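Local coordinates for inactive glucansucrase (Lactobacillus reuteri, PDB 5JBD), which is an inactive member of the glucansucrase group in glycosyl hydrolase family 70, built around a TIM-type barrel with additional beta-sheet domains, at residues D289-Q295 and A820-G824; Q298-M303 and Y812-T818; V446-Y450 and Y482-I486; D544-A548 and V601-S605. All coordinates share one frame; numbering follows the deposited sequence.

Family 70 proteins illustrate how distant chain segments can complete one fold, since their barrel is circularly permuted. From the N terminus, helix 291-304 is the first of the parts in contact and opens two large loops, through residues 289-295 (contact 1) and 298-303 (contact 2). Contact 3 then opens and closes within the barrel region, joining helix 446-455 to helix 483-496. Contact 4 follows, tying the turn between strands 537-542 and 550-555 to the end of strand 596-605, about 18 Å from contact 3 between centres. Only after both does the chain return to helix 291-304: residues 812-818 close contact 2, and 820-824 close contact 1. Contact 1 thus encloses contact 2, which encloses both others. No two loops cross.

Contact 1 (D289-Q295 and A820-G824)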
loop_
_atom_site.group_PDB
_atom_site.type_symbol
_atom_site.label_atom_id
_atom_site.label_comp_id
_atom_site.label_asym_id
_atom_site.label_seq_id
_atom_site.Cartn_x
_atom_site.Cartn_y
_atom_site.Cartn_z
ATOM N N ASP A 289 -12.249 -9.009 0.206
ATOM C CA ASP A 289 -13.114 -10.157 0.490
ATOM C C ASP A 289 -12.252 -11.292 1.058
ATOM O O ASP A 289 -11.294 -11.738 0.422
ATOM C CB ASP A 289 -13.866 -10.594 -0.774
ATOM C CG ASP A 289 -14.981 -11.600 -0.494
ATOM O OD1 ASP A 289 -14.776 -12.536 0.301
ATOM O OD2 ASP A 289 -16.067 -11.477 -1.097
ATOM N N ALA A 290 -12.564 -11.717 2.289
ATOM C CA ALA A 290 -11.742 -12.719 2.985
ATOM C C ALA A 290 -11.706 -14.090 2.319
ATOM O O ALA A 290 -10.831 -14.896 2.653
ATOM C CB ALA A 290 -12.160 -12.853 4.454
ATOM N N ASP A 291 -12.623 -14.359 1.378
ATOM C CA ASP A 291 -12.540 -15.557 0.536
ATOM C C ASP A 291 -11.145 -15.760 -0.035
ATOM O O ASP A 291 -10.691 -16.900 -0.153
ATOM C CB ASP A 291 -13.483 -15.473 -0.666
ATOM C CG ASP A 291 -14.944 -15.461 -0.301
ATOM O OD1 ASP A 291 -15.323 -15.734 0.864
ATOM O OD2 ASP A 291 -15.742 -15.163 -1.223
ATOM N N VAL A 292 -10.473 -14.667 -0.418
ATOM C CA VAL A 292 -9.176 -14.787 -1.096
ATOM C C VAL A 292 -8.073 -15.273 -0.154
ATOM O O VAL A 292 -7.104 -15.877 -0.602
ATOM C CB VAL A 292 -8.744 -13.500 -1.834
ATOM C CG1 VAL A 292 -9.822 -13.050 -2.815
ATOM C CG2 VAL A 292 -8.361 -12.382 -0.866
ATOM N N LEU A 293 -8.242 -15.056 1.148
ATOM C CA LEU A 293 -7.316 -15.615 2.138
ATOM C C LEU A 293 -7.528 -17.123 2.294
ATOM O O LEU A 293 -6.561 -17.869 2.366
ATOM C CB LEU A 293 -7.444 -14.887 3.477
ATOM C CG LEU A 293 -7.354 -13.356 3.449
ATOM C CD1 LEU A 293 -7.660 -12.792 4.826
ATOM C CD2 LEU A 293 -5.983 -12.897 2.985
ATOM N N ASP A 294 -8.782 -17.570 2.316
ATOM C CA ASP A 294 -9.098 -19.006 2.292
ATOM C C ASP A 294 -8.491 -19.679 1.058
ATOM O O ASP A 294 -7.869 -20.729 1.146
ATOM C CB ASP A 294 -10.615 -19.240 2.265
ATOM C CG ASP A 294 -11.303 -18.919 3.581
ATOM O OD1 ASP A 294 -10.662 -18.942 4.655
ATOM O OD2 ASP A 294 -12.523 -18.666 3.552
ATOM N N GLN A 295 -8.691 -19.044 -0.094
ATOM C CA GLN A 295 -8.290 -19.614 -1.397
ATOM C C GLN A 295 -6.783 -19.676 -1.563
ATOM O O GLN A 295 -6.260 -20.673 -2.068
ATOM C CB GLN A 295 -8.959 -18.825 -2.527
ATOM C CG GLN A 295 -10.461 -19.102 -2.539
ATOM C CD GLN A 295 -11.315 -18.026 -3.172
ATOM O OE1 GLN A 295 -10.846 -16.928 -3.507
ATOM N NE2 GLN A 295 -12.607 -18.329 -3.295
ATOM N N ALA A 820 -16.923 -20.698 -2.102
ATOM C CA ALA A 820 -16.484 -19.579 -1.255
ATOM C C ALA A 820 -17.578 -19.136 -0.273
ATOM O O ALA A 820 -18.769 -19.216 -0.567
ATOM C CB ALA A 820 -16.056 -18.407 -2.128
ATOM N N ILE A 821 -17.156 -18.674 0.899
ATOM C CA ILE A 821 -18.088 -18.263 1.970
ATOM C C ILE A 821 -18.938 -17.070 1.544
ATOM O O ILE A 821 -20.145 -17.107 1.656
ATOM C CB ILE A 821 -17.337 -17.930 3.301
ATOM C CG1 ILE A 821 -16.658 -19.208 3.845
ATOM C CG2 ILE A 821 -18.289 -17.338 4.344
ATOM C CD1 ILE A 821 -15.891 -19.117 5.166
ATOM N N SER A 822 -18.302 -16.005 1.072
ATOM C CA SER A 822 -19.027 -14.760 0.819
ATOM C C SER A 822 -20.073 -14.910 -0.291
ATOM O O SER A 822 -21.154 -14.342 -0.175
ATOM C CB SER A 822 -18.077 -13.592 0.527
ATOM O OG SER A 822 -17.603 -13.578 -0.812
ATOM N N THR A 823 -19.769 -15.712 -1.315
ATOM C CA THR A 823 -20.659 -15.873 -2.500
ATOM C C THR A 823 -21.468 -17.155 -2.565
ATOM O O THR A 823 -22.501 -17.190 -3.239
ATOM C CB THR A 823 -19.848 -15.848 -3.798
ATOM O OG1 THR A 823 -18.866 -16.899 -3.770
ATOM C CG2 THR A 823 -19.179 -14.514 -3.967
ATOM N N GLY A 824 -20.989 -18.211 -1.904
ATOM C CA GLY A 824 -21.565 -19.544 -2.050
ATOM C C GLY A 824 -21.288 -20.224 -3.388
ATOM O O GLY A 824 -21.915 -21.239 -3.675
HETATM O O HOH W 1 -14.096 -18.924 1.198
#
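Ser822 OG lies between the carboxylates of Asp289 and Asp291 in a buried polar cluster. Ser822 OG is 2.6 Å from Asp289 OD2 and an unusually short 2.5 Å from Asp291 OD2; its one proton has both acceptors within reach, and the geometry does not settle how it is placed. Asp291 also uses its second oxygen: Ser822 N donates to the syn lone pair of Asp291 OD1 at 3.0 Å and an angle of 164°, so that this carboxylate faces both the backbone N and the hydroxyl. Asp289, with CG anti to its own nitrogen (chi1 -169°), turns OD1 back to accept from Asp291 N, the capping bond at the start of helix 291-304. The helix comes after strand 279-282 of the parallel barrel sheet, and the loop carrying Ser822 packs against its first turn. Gln252 and Gln226 give Asp291 further hydrogen bonds. One bridge is indirect: a water donates to Asp294 OD2 and accepts from Ile821 N, while Asp294 also forms a salt bridge with Lys334. Carbon atoms pack against the carboxylates too, Ala820 CB 3.4 Å from Asp291 OD2 and Ile821 CD1 3.8 Å from Asp294 OD2.

Contact 2 (Q298-M303 and Y812-T818)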
loop_
_atom_site.group_PDB
_atom_site.type_symbol
_atom_site.label_atom_id
_atom_site.label_comp_id
_atom_site.label_asym_id
_atom_site.label_seq_id
_atom_site.Cartn_x
_atom_site.Cartn_y
_atom_site.Cartn_z
ATOM N N GLN A 298 -5.713 -22.572 0.511
ATOM C CA GLN A 298 -6.089 -23.818 -0.184
ATOM C C GLN A 298 -5.089 -24.174 -1.284
ATOM O O GLN A 298 -4.670 -25.332 -1.386
ATOM C CB GLN A 298 -7.494 -23.709 -0.756
ATOM C CG GLN A 298 -8.043 -25.024 -1.290
ATOM C CD GLN A 298 -9.376 -24.864 -1.992
ATOM O OE1 GLN A 298 -10.010 -23.800 -1.924
ATOM N NE2 GLN A 298 -9.816 -25.932 -2.677
ATOM N N LEU A 299 -4.705 -23.181 -2.088
ATOM C CA LEU A 299 -3.712 -23.373 -3.159
ATOM C C LEU A 299 -2.393 -23.859 -2.610
ATOM O O LEU A 299 -1.822 -24.831 -3.095
ATOM C CB LEU A 299 -3.469 -22.074 -3.948
ATOM C CG LEU A 299 -2.389 -22.096 -5.049
ATOM C CD1 LEU A 299 -2.774 -23.060 -6.164
ATOM C CD2 LEU A 299 -2.135 -20.714 -5.629
ATOM N N MET A 300 -1.889 -23.147 -1.612
ATOM C CA MET A 300 -0.584 -23.470 -1.055
ATOM C C MET A 300 -0.593 -24.829 -0.341
ATOM O O MET A 300 0.395 -25.554 -0.407
ATOM C CB MET A 300 -0.081 -22.312 -0.189
ATOM C CG MET A 300 0.247 -21.089 -1.066
ATOM S SD MET A 300 0.741 -19.634 -0.155
ATOM C CE MET A 300 2.318 -20.233 0.431
ATOM N N ASN A 301 -1.720 -25.205 0.258
ATOM C CA ASN A 301 -1.880 -26.569 0.800
ATOM C C ASN A 301 -1.958 -27.645 -0.301
ATOM O O ASN A 301 -1.376 -28.725 -0.163
ATOM C CB ASN A 301 -3.093 -26.678 1.741
ATOM C CG ASN A 301 -3.152 -28.017 2.470
ATOM O OD1 ASN A 301 -2.136 -28.517 2.959
ATOM N ND2 ASN A 301 -4.339 -28.612 2.526
ATOM N N ASP A 302 -2.676 -27.360 -1.376
ATOM C CA ASP A 302 -2.707 -28.274 -2.536
ATOM C C ASP A 302 -1.322 -28.504 -3.133
ATOM O O ASP A 302 -0.949 -29.640 -3.440
ATOM C CB ASP A 302 -3.641 -27.722 -3.617
ATOM C CG ASP A 302 -5.099 -27.904 -3.276
ATOM O OD1 ASP A 302 -5.409 -28.554 -2.245
ATOM O OD2 ASP A 302 -5.937 -27.379 -4.048
ATOM N N MET A 303 -0.573 -27.414 -3.292
ATOM C CA MET A 303 0.734 -27.457 -3.940
ATOM C C MET A 303 1.811 -28.067 -3.042
ATOM O O MET A 303 2.647 -28.839 -3.516
ATOM C CB MET A 303 1.169 -26.044 -4.369
ATOM C CG MET A 303 0.378 -25.438 -5.534
ATOM S SD MET A 303 0.791 -23.685 -5.813
ATOM C CE MET A 303 2.445 -23.887 -6.478
ATOM N N TYR A 812 -5.390 -29.606 -9.519
ATOM C CA TYR A 812 -6.041 -29.274 -8.242
ATOM C C TYR A 812 -7.497 -28.879 -8.473
ATOM O O TYR A 812 -7.886 -27.739 -8.189
ATOM C CB TYR A 812 -5.286 -28.139 -7.526
ATOM C CG TYR A 812 -3.775 -28.290 -7.501
ATOM C CD1 TYR A 812 -3.169 -29.386 -6.900
ATOM C CD2 TYR A 812 -2.947 -27.331 -8.099
ATOM C CE1 TYR A 812 -1.783 -29.513 -6.870
ATOM C CE2 TYR A 812 -1.563 -27.451 -8.073
ATOM C CZ TYR A 812 -0.989 -28.535 -7.461
ATOM O OH TYR A 812 0.379 -28.645 -7.457
ATOM N N PRO A 813 -8.327 -29.833 -8.951
ATOM C CA PRO A 813 -9.717 -29.495 -9.312
ATOM C C PRO A 813 -10.562 -28.925 -8.156
ATOM O O PRO A 813 -11.498 -28.156 -8.405
ATOM C CB PRO A 813 -10.295 -30.826 -9.828
ATOM C CG PRO A 813 -9.387 -31.889 -9.292
ATOM C CD PRO A 813 -8.029 -31.262 -9.163
ATOM N N ASP A 814 -10.223 -29.290 -6.917
ATOM C CA ASP A 814 -10.883 -28.742 -5.706
ATOM C C ASP A 814 -10.901 -27.199 -5.629
ATOM O O ASP A 814 -11.829 -26.610 -5.059
ATOM C CB ASP A 814 -10.252 -29.329 -4.425
ATOM C CG ASP A 814 -8.744 -29.107 -4.364
ATOM O OD1 ASP A 814 -7.995 -29.835 -5.050
ATOM O OD2 ASP A 814 -8.315 -28.185 -3.665
ATOM N N LEU A 815 -9.891 -26.557 -6.222
ATOM C CA LEU A 815 -9.834 -25.099 -6.289
ATOM C C LEU A 815 -11.091 -24.485 -6.892
ATOM O O LEU A 815 -11.487 -23.382 -6.502
ATOM C CB LEU A 815 -8.609 -24.633 -7.103
ATOM C CG LEU A 815 -7.232 -24.886 -6.483
ATOM C CD1 LEU A 815 -6.136 -24.442 -7.437
ATOM C CD2 LEU A 815 -7.106 -24.184 -5.147
ATOM N N PHE A 816 -11.682 -25.184 -7.866
ATOM C CA PHE A 816 -12.807 -24.671 -8.635
ATOM C C PHE A 816 -14.119 -25.414 -8.366
ATOM O O PHE A 816 -15.102 -25.222 -9.096
ATOM C CB PHE A 816 -12.415 -24.658 -10.127
ATOM C CG PHE A 816 -11.087 -23.977 -10.367
ATOM C CD1 PHE A 816 -10.963 -22.609 -10.206
ATOM C CD2 PHE A 816 -9.951 -24.713 -10.678
ATOM C CE1 PHE A 816 -9.741 -21.977 -10.375
ATOM C CE2 PHE A 816 -8.726 -24.084 -10.858
ATOM C CZ PHE A 816 -8.623 -22.714 -10.708
ATOM N N THR A 817 -14.145 -26.230 -7.308
ATOM C CA THR A 817 -15.414 -26.769 -6.773
ATOM C C THR A 817 -15.713 -26.348 -5.324
ATOM O O THR A 817 -16.853 -26.427 -4.899
ATOM C CB THR A 817 -15.478 -28.305 -6.888
ATOM O OG1 THR A 817 -14.384 -28.896 -6.185
ATOM C CG2 THR A 817 -15.433 -28.732 -8.349
ATOM N N THR A 818 -14.710 -25.903 -4.571
ATOM C CA THR A 818 -14.929 -25.422 -3.206
ATOM C C THR A 818 -15.705 -24.121 -3.237
ATOM O O THR A 818 -15.252 -23.140 -3.838
ATOM C CB THR A 818 -13.600 -25.203 -2.504
ATOM O OG1 THR A 818 -12.914 -26.455 -2.449
ATOM C CG2 THR A 818 -13.798 -24.633 -1.069
HETATM O O HOH W 2 -11.249 -22.311 -3.966
#
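Gln298 is fully stretched towards Asp814, its CG anti to the backbone N (chi1 -171°), whereas Asp814 turns its carboxylate in between its own backbone N and carbonyl (chi1 56°), which brings OD2 to the amide nitrogen. Gln298 NE2 donates to Asp814 OD2 at 2.9 Å, approaching on the anti side of that oxygen, and makes a weak bond to Asp814 O as well. The amide's other end is tied down through a water that donates to both Gln298 OE1 and Leu815 O. Asp302 comes at Asp814 from the opposite direction, the two carboxylates nearly perpendicular. Asp302 OD2 and Asp814 OD2 are only 2.5 Å apart, a spacing that suggests that one acid probably holds a proton and donates it to the other. Beside this pair, Asp302 CB rests over the Tyr812 ring face, 4.1 Å from its centroid, in a CH-pi contact. Met303 CG packs against Tyr812 CE2 at 3.8 Å. Leu299 CD1 and Leu815 CD1 meet at 3.9 Å. The contact thus sets the short 3-10 turn that follows helix 805-811 against helix 291-304. Leu299 also touches Leu808 of helix 805-811 and Leu256 of helix 249-263, and Met303 reaches Tyr260 and Leu263 of that helix.

Contact 3 (V446-Y450 and Y482-I486); sequences VPAQY and YYDAI
Val446 and Tyr482 begin an almost wholly apolar interface between two helices of the family 70 barrel region, one preceding the parallel strand 460-464 and the other following it. Val446 sits squarely on the Tyr482 ring: its CB is 3.8 Å from the centroid and only 11° off the ring normal, a CH-pi contact. With CG1 anti to the backbone N (chi1 174°), the valine's two methyls spread over the same face, CG1 against Tyr482 CD2 and CG2 against CE2. Pro447 adds to the same ring from an oblique direction, its CD 4.0 Å from Tyr482 CE1, while its CB abuts Ala485 CB where the two backbones come nearest.

A second aromatic pairing has the roles of the helices reversed. Ile486, with CG1 anti to its carbonyl carbon (chi1 -60°), lays both branches over a face of Tyr450. CG2 lies 4.1 Å from the ring centroid, and the chain, extended beyond CG1, carries Ile486 CD1 to within 3.5 Å of Tyr450 CE2. Val446 CG1 lies in plane at the edge of the Tyr450 ring, linking the two clusters. The hydroxyl is engaged outside the contact, Tyr450 OH being hydrogen-bonded to Asp467 and to Tyr464 N. Polar bridging between the helices passes through one water, which accepts from Val446 N at 3.0 Å and lies 2.9 Å from Tyr482 OH.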
loop_
_atom_site.group_PDB
_atom_site.type_symbol
_atom_site.label_atom_id
_atom_site.label_comp_id
_atom_site.label_asym_id
_atom_site.label_seq_id
_atom_site.Cartn_x
_atom_site.Cartn_y
_atom_site.Cartn_z
ATOM N N VAL A 446 14.851 3.195 20.446
ATOM C CA VAL A 446 14.757 2.231 19.345
ATOM C C VAL A 446 15.472 0.905 19.682
ATOM O O VAL A 446 14.897 -0.180 19.464
ATOM C CB VAL A 446 15.203 2.838 17.991
ATOM C CG1 VAL A 446 15.244 1.775 16.893
ATOM C CG2 VAL A 446 14.230 3.945 17.588
ATOM N N PRO A 447 16.694 0.972 20.240
ATOM C CA PRO A 447 17.361 -0.274 20.634
ATOM C C PRO A 447 16.564 -1.134 21.622
ATOM O O PRO A 447 16.463 -2.346 21.425
ATOM C CB PRO A 447 18.667 0.208 21.258
ATOM C CG PRO A 447 18.965 1.484 20.540
ATOM C CD PRO A 447 17.601 2.124 20.375
ATOM N N ALA A 448 15.963 -0.512 22.630
ATOM C CA ALA A 448 15.135 -1.259 23.591
ATOM C C ALA A 448 13.859 -1.831 22.950
ATOM O O ALA A 448 13.430 -2.937 23.304
ATOM C CB ALA A 448 14.804 -0.388 24.813
ATOM N N GLN A 449 13.238 -1.088 22.038
ATOM C CA GLN A 449 12.080 -1.606 21.327
ATOM C C GLN A 449 12.459 -2.902 20.619
ATOM O O GLN A 449 11.738 -3.901 20.733
ATOM C CB GLN A 449 11.497 -0.592 20.348
ATOM C CG GLN A 449 10.791 0.565 21.041
ATOM C CD GLN A 449 10.113 1.529 20.085
ATOM O OE1 GLN A 449 9.245 1.136 19.298
ATOM N NE2 GLN A 449 10.490 2.807 20.161
ATOM N N TYR A 450 13.607 -2.896 19.930
ATOM C CA TYR A 450 14.107 -4.115 19.277
ATOM C C TYR A 450 14.520 -5.223 20.246
ATOM O O TYR A 450 14.354 -6.411 19.943
ATOM C CB TYR A 450 15.267 -3.799 18.305
ATOM C CG TYR A 450 14.788 -3.468 16.914
ATOM C CD1 TYR A 450 14.404 -4.485 16.039
ATOM C CD2 TYR A 450 14.687 -2.142 16.471
ATOM C CE1 TYR A 450 13.945 -4.195 14.761
ATOM C CE2 TYR A 450 14.224 -1.843 15.192
ATOM C CZ TYR A 450 13.855 -2.867 14.340
ATOM O OH TYR A 450 13.384 -2.597 13.075
ATOM N N TYR A 482 21.405 3.097 14.359
ATOM C CA TYR A 482 20.977 1.921 15.135
ATOM C C TYR A 482 21.481 0.570 14.617
ATOM O O TYR A 482 21.145 -0.459 15.198
ATOM C CB TYR A 482 19.452 1.902 15.258
ATOM C CG TYR A 482 18.883 3.154 15.865
ATOM C CD1 TYR A 482 19.326 3.610 17.113
ATOM C CD2 TYR A 482 17.894 3.904 15.205
ATOM C CE1 TYR A 482 18.813 4.772 17.665
ATOM C CE2 TYR A 482 17.382 5.073 15.761
ATOM C CZ TYR A 482 17.841 5.492 17.001
ATOM O OH TYR A 482 17.323 6.644 17.567
ATOM N N TYR A 483 22.303 0.561 13.564
ATOM C CA TYR A 483 22.788 -0.708 12.969
ATOM C C TYR A 483 23.486 -1.619 13.994
ATOM O O TYR A 483 23.192 -2.827 14.067
ATOM C CB TYR A 483 23.718 -0.443 11.758
ATOM C CG TYR A 483 24.278 -1.710 11.105
ATOM C CD1 TYR A 483 25.397 -2.358 11.631
ATOM C CD2 TYR A 483 23.675 -2.266 9.974
ATOM C CE1 TYR A 483 25.894 -3.516 11.065
ATOM C CE2 TYR A 483 24.184 -3.410 9.388
ATOM C CZ TYR A 483 25.292 -4.025 9.933
ATOM O OH TYR A 483 25.805 -5.156 9.373
ATOM N N ASP A 484 24.410 -1.056 14.777
ATOM C CA ASP A 484 25.218 -1.885 15.680
ATOM C C ASP A 484 24.350 -2.548 16.759
ATOM O O ASP A 484 24.494 -3.746 17.039
ATOM C CB ASP A 484 26.349 -1.075 16.324
ATOM C CG ASP A 484 27.503 -0.788 15.368
ATOM O OD1 ASP A 484 27.634 -1.446 14.320
ATOM O OD2 ASP A 484 28.294 0.112 15.687
ATOM N N ALA A 485 23.441 -1.776 17.343
ATOM C CA ALA A 485 22.564 -2.286 18.384
ATOM C C ALA A 485 21.649 -3.374 17.864
ATOM O O ALA A 485 21.571 -4.458 18.445
ATOM C CB ALA A 485 21.731 -1.158 18.980
ATOM N N ILE A 486 20.984 -3.092 16.743
ATOM C CA ILE A 486 19.975 -4.021 16.218
ATOM C C ILE A 486 20.621 -5.328 15.742
ATOM O O ILE A 486 20.122 -6.410 16.079
ATOM C CB ILE A 486 19.084 -3.374 15.150
ATOM C CG1 ILE A 486 18.359 -2.161 15.753
ATOM C CG2 ILE A 486 18.073 -4.387 14.618
ATOM C CD1 ILE A 486 17.677 -1.256 14.754
HETATM O O HOH W 3 16.551 5.669 20.195
#

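Contact 4 (D544-A548 and V601-S605); sequences DSNMA and VKGYS
Met547 and Gly603 bring their CA atoms within 4.2 Å of each other, where the end of a type I turn spanning Asp544 to Met547 meets a break in strand 596-605, and Gly603 N donates to Met547 O at 2.9 Å and 163°. Such closeness is possible because Gly603 has no side chain on the face turned to the turn: its carbonyl carbon lies 3.4 Å from Ser545 O, and its CA makes a CA-H...O contact with that same oxygen. The turn is braced internally by an Asx turn, Asp544 OD1 accepting from Asn546 N.

Met547 carries the side-chain contact. It runs extended through chi1 (-177°) and chi2, then bends at chi3 (74°), which lays CE alongside the strand backbone, 3.5 Å from Lys602 C and 3.9 Å from Val601 CG2. Leu510 touches both Met547 and Val601, so the methionine packs the turn onto the antiparallel beta domain. Ser545 contributes its CB, resting 3.4 Å from Tyr604 O. Lys602 turns its amine to the other side, where NZ bonds to Gly603 O, forms a salt bridge with Glu573 and lies over a face of the Tyr604 ring. The contact is therefore mostly main chain and aliphatic carbon, which implies that close backbone fit, with one direct hydrogen bond, joins the turn to the strand, while the lysine's charge is paired elsewhere.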
loop_
_atom_site.group_PDB
_atom_site.type_symbol
_atom_site.label_atom_id
_atom_site.label_comp_id
_atom_site.label_asym_id
_atom_site.label_seq_id
_atom_site.Cartn_x
_atom_site.Cartn_y
_atom_site.Cartn_z
ATOM N N ASP A 544 12.074 5.389 32.338
ATOM C CA ASP A 544 12.173 6.614 33.155
ATOM C C ASP A 544 13.635 7.054 33.171
ATOM O O ASP A 544 14.482 6.433 33.816
ATOM C CB ASP A 544 11.636 6.372 34.578
ATOM C CG ASP A 544 11.871 7.555 35.526
ATOM O OD1 ASP A 544 12.184 8.677 35.076
ATOM O OD2 ASP A 544 11.735 7.352 36.739
ATOM N N SER A 545 13.913 8.144 32.454
ATOM C CA SER A 545 15.271 8.655 32.291
ATOM C C SER A 545 15.874 9.249 33.571
ATOM O O SER A 545 17.074 9.491 33.619
ATOM C CB SER A 545 15.288 9.700 31.166
ATOM O OG SER A 545 14.432 10.798 31.459
ATOM N N ASN A 546 15.042 9.467 34.595
ATOM C CA ASN A 546 15.482 9.934 35.911
ATOM C C ASN A 546 15.516 8.839 36.993
ATOM O O ASN A 546 15.741 9.138 38.167
ATOM C CB ASN A 546 14.577 11.093 36.371
ATOM C CG ASN A 546 14.593 12.266 35.401
ATOM O OD1 ASN A 546 13.552 12.728 34.952
ATOM N ND2 ASN A 546 15.783 12.729 35.056
ATOM N N MET A 547 15.324 7.577 36.600
ATOM C CA MET A 547 15.285 6.456 37.538
ATOM C C MET A 547 16.512 6.460 38.434
ATOM O O MET A 547 17.639 6.571 37.952
ATOM C CB MET A 547 15.183 5.117 36.787
ATOM C CG MET A 547 15.052 3.886 37.676
ATOM S SD MET A 547 14.891 2.368 36.720
ATOM C CE MET A 547 16.585 2.177 36.155
ATOM N N ALA A 548 16.284 6.357 39.746
ATOM C CA ALA A 548 17.375 6.349 40.716
ATOM C C ALA A 548 18.211 5.081 40.561
ATOM O O ALA A 548 17.691 4.018 40.202
ATOM C CB ALA A 548 16.830 6.452 42.149
ATOM N N VAL A 601 21.564 -0.778 37.940
ATOM C CA VAL A 601 20.862 -0.025 36.902
ATOM C C VAL A 601 20.557 1.391 37.358
ATOM O O VAL A 601 20.496 1.653 38.554
ATOM C CB VAL A 601 19.533 -0.722 36.516
ATOM C CG1 VAL A 601 19.800 -2.139 35.993
ATOM C CG2 VAL A 601 18.549 -0.768 37.682
ATOM N N LYS A 602 20.321 2.278 36.398
ATOM C CA LYS A 602 19.843 3.645 36.650
ATOM C C LYS A 602 19.268 4.251 35.382
ATOM O O LYS A 602 19.434 3.696 34.293
ATOM C CB LYS A 602 20.973 4.530 37.164
ATOM C CG LYS A 602 22.019 4.894 36.117
ATOM C CD LYS A 602 23.209 5.621 36.739
ATOM C CE LYS A 602 23.047 7.129 36.666
ATOM N NZ LYS A 602 23.104 7.655 35.265
ATOM N N GLY A 603 18.597 5.391 35.517
ATOM C CA GLY A 603 18.090 6.134 34.371
ATOM C C GLY A 603 19.187 6.877 33.602
ATOM O O GLY A 603 20.090 7.465 34.213
ATOM N N TYR A 604 19.097 6.845 32.270
ATOM C CA TYR A 604 19.985 7.590 31.378
ATOM C C TYR A 604 19.175 8.360 30.356
ATOM O O TYR A 604 18.005 8.049 30.080
ATOM C CB TYR A 604 20.905 6.647 30.617
ATOM C CG TYR A 604 21.923 5.935 31.453
ATOM C CD1 TYR A 604 21.632 4.716 32.046
ATOM C CD2 TYR A 604 23.196 6.457 31.621
ATOM C CE1 TYR A 604 22.579 4.034 32.794
ATOM C CE2 TYR A 604 24.158 5.783 32.371
ATOM C CZ TYR A 604 23.841 4.576 32.957
ATOM O OH TYR A 604 24.775 3.893 33.706
ATOM N N SER A 605 19.819 9.354 29.763
ATOM C CA SER A 605 19.214 10.130 28.696
ATOM C C SER A 605 20.286 10.399 27.651
ATOM O O SER A 605 21.179 11.227 27.857
ATOM C CB SER A 605 18.640 11.435 29.245
ATOM O OG SER A 605 17.945 12.135 28.233
#